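Local coordinates for cytolethal distending toxin protein B (Haemophilus ducreyi, PDB 1SR4) that probably acts as the DNase I-like catalytic subunit of a three-protein bacterial genotoxin, damaging the DNA of host cells, at residues Ser171-Gly176 against Asp216-His221. Numbering follows the deposited sequence.
Sequences SWMVVG and DYAILH
Val-174 and Ile-219 pack flank to flank on one face of the sheet, with Val-174 CB 3.5 Å from Ile-219 CG2. The isoleucine's CG1 stands anti to the backbone N (chi1 -179°), which turns the CG2 branch toward the valine; beta-branched residues of this kind suit extended strands. Helix 147-159 packs over this face through Ile-151 and Ile-154. On the reverse face, which meets Phe-257 of strand 255-259 in the other sheet, the long, unbranched and flexible Met-173 can span from Leu-220 to Ala-218: its CG rests 3.7 Å from Leu-220 CB, and its CE reaches Ala-218. The small Ala-218 is the cross-strand neighbour of Val-175, whose CG2 branch comes within 3.7 Å of Ala-218 CB.

At one end, Trp-172 folds over the partner strand, its chi1 of 49° bringing the indole across so that His-221 CB lies over one face, a CH-pi contact 3.5 Å from the centroid of the five-membered ring. The imidazole is tilted 38° to the indole; Trp-172 NE1 is hydrogen-bonded to Asn-159 OD1 and His-221 ND1 to the backbone O of Asn-198.

Six backbone hydrogen bonds join these neighbouring interior strands of the DNase I-like sandwich, that from Val-174 N to Ile-219 O (2.8 Å) being almost straight. The last pair joins Gly-176 to Tyr-217, where the glycine's backbone angles would jam a side chain against the preceding carbonyl. Beyond it, Asp-216 OD2 is hydrogen-bonded to Thr-208 OG1 and His-252 ND1.

Between two largely apolar faces, burial thus leaves these polar atoms paired, across the strands or beyond them.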
loop_
_atom_site.group_PDB
_atom_site.type_symbol
_atom_site.label_atom_id
_atom_site.label_comp_id
_atom_site.label_asym_id
_atom_site.label_seq_id
_atom_site.Cartn_x
_atom_site.Cartn_y
_atom_site.Cartn_z
ATOM N N SER B 171 -0.394 6.284 27.033
ATOM C CA SER B 171 0.621 5.588 26.270
ATOM C C SER B 171 0.672 6.409 24.978
ATOM O O SER B 171 -0.357 6.914 24.532
ATOM C CB SER B 171 0.179 4.156 25.956
ATOM O OG SER B 171 0.341 3.306 27.076
ATOM N N TRP B 172 1.852 6.572 24.391
ATOM C CA TRP B 172 1.970 7.326 23.147
ATOM C C TRP B 172 2.924 6.631 22.179
ATOM O O TRP B 172 3.858 5.950 22.598
ATOM C CB TRP B 172 2.419 8.775 23.386
ATOM C CG TRP B 172 3.621 8.977 24.272
ATOM C CD1 TRP B 172 3.614 9.212 25.617
ATOM C CD2 TRP B 172 4.994 9.041 23.863
ATOM N NE1 TRP B 172 4.894 9.429 26.068
ATOM C CE2 TRP B 172 5.760 9.329 25.012
ATOM C CE3 TRP B 172 5.653 8.880 22.635
ATOM C CZ2 TRP B 172 7.150 9.467 24.975
ATOM C CZ3 TRP B 172 7.044 9.017 22.596
ATOM C CH2 TRP B 172 7.772 9.308 23.762
ATOM N N MET B 173 2.663 6.817 20.887
ATOM C CA MET B 173 3.423 6.201 19.805
ATOM C C MET B 173 3.709 7.262 18.730
ATOM O O MET B 173 2.786 7.892 18.226
ATOM C CB MET B 173 2.557 5.103 19.206
ATOM C CG MET B 173 3.278 3.941 18.641
ATOM S SD MET B 173 2.065 2.749 18.034
ATOM C CE MET B 173 3.053 1.931 16.892
ATOM N N VAL B 174 4.978 7.437 18.378
ATOM C CA VAL B 174 5.394 8.414 17.376
ATOM C C VAL B 174 5.798 7.595 16.147
ATOM O O VAL B 174 6.763 6.841 16.194
ATOM C CB VAL B 174 6.585 9.239 17.904
ATOM C CG1 VAL B 174 7.012 10.263 16.870
ATOM C CG2 VAL B 174 6.184 9.919 19.207
ATOM N N VAL B 175 5.048 7.750 15.059
ATOM C CA VAL B 175 5.259 6.964 13.839
ATOM C C VAL B 175 5.461 7.799 12.582
ATOM O O VAL B 175 4.697 8.719 12.309
ATOM C CB VAL B 175 4.038 6.058 13.589
ATOM C CG1 VAL B 175 4.320 5.082 12.454
ATOM C CG2 VAL B 175 3.668 5.330 14.888
ATOM N N GLY B 176 6.464 7.456 11.788
ATOM C CA GLY B 176 6.660 8.220 10.579
ATOM C C GLY B 176 8.014 8.062 9.940
ATOM O O GLY B 176 8.705 7.070 10.143
ATOM N N ASP B 216 11.497 4.562 7.981
ATOM C CA ASP B 216 10.139 4.627 8.504
ATOM C C ASP B 216 9.892 3.604 9.594
ATOM O O ASP B 216 9.966 2.396 9.360
ATOM C CB ASP B 216 9.171 4.399 7.350
ATOM C CG ASP B 216 9.421 5.357 6.195
ATOM O OD1 ASP B 216 9.001 6.536 6.306
ATOM O OD2 ASP B 216 10.052 4.934 5.190
ATOM N N TYR B 217 9.595 4.094 10.792
ATOM C CA TYR B 217 9.351 3.199 11.903
ATOM C C TYR B 217 8.661 3.947 13.029
ATOM O O TYR B 217 8.049 4.995 12.809
ATOM C CB TYR B 217 10.669 2.552 12.374
ATOM C CG TYR B 217 11.831 3.514 12.548
ATOM C CD1 TYR B 217 12.103 4.102 13.785
ATOM C CD2 TYR B 217 12.673 3.823 11.474
ATOM C CE1 TYR B 217 13.195 4.981 13.951
ATOM C CE2 TYR B 217 13.760 4.697 11.623
ATOM C CZ TYR B 217 14.011 5.273 12.861
ATOM O OH TYR B 217 15.056 6.161 13.002
ATOM N N ALA B 218 8.735 3.403 14.231
ATOM C CA ALA B 218 8.077 4.043 15.356
ATOM C C ALA B 218 8.898 4.042 16.638
ATOM O O ALA B 218 9.870 3.294 16.780
ATOM C CB ALA B 218 6.730 3.351 15.612
ATOM N N ILE B 219 8.510 4.915 17.561
ATOM C CA ILE B 219 9.114 4.957 18.877
ATOM C C ILE B 219 7.919 5.109 19.812
ATOM O O ILE B 219 7.011 5.917 19.561
ATOM C CB ILE B 219 10.125 6.120 19.067
ATOM C CG1 ILE B 219 10.706 6.031 20.485
ATOM C CG2 ILE B 219 9.458 7.469 18.840
ATOM C CD1 ILE B 219 12.021 6.788 20.677
ATOM N N LEU B 220 7.881 4.325 20.879
ATOM C CA LEU B 220 6.723 4.432 21.758
ATOM C C LEU B 220 7.004 4.387 23.242
ATOM O O LEU B 220 8.080 3.996 23.672
ATOM C CB LEU B 220 5.722 3.332 21.416
ATOM C CG LEU B 220 6.154 1.879 21.591
ATOM C CD1 LEU B 220 5.962 1.443 23.043
ATOM C CD2 LEU B 220 5.290 0.998 20.686
ATOM N N HIS B 221 6.020 4.827 24.013
ATOM C CA HIS B 221 6.105 4.789 25.462
ATOM C C HIS B 221 4.850 4.043 25.901
ATOM O O HIS B 221 3.731 4.492 25.640
ATOM C CB HIS B 221 6.098 6.193 26.079
ATOM C CG HIS B 221 5.859 6.180 27.560
ATOM N ND1 HIS B 221 6.730 5.583 28.446
ATOM C CD2 HIS B 221 4.807 6.605 28.299
ATOM C CE1 HIS B 221 6.223 5.635 29.665
ATOM N NE2 HIS B 221 5.057 6.250 29.604
#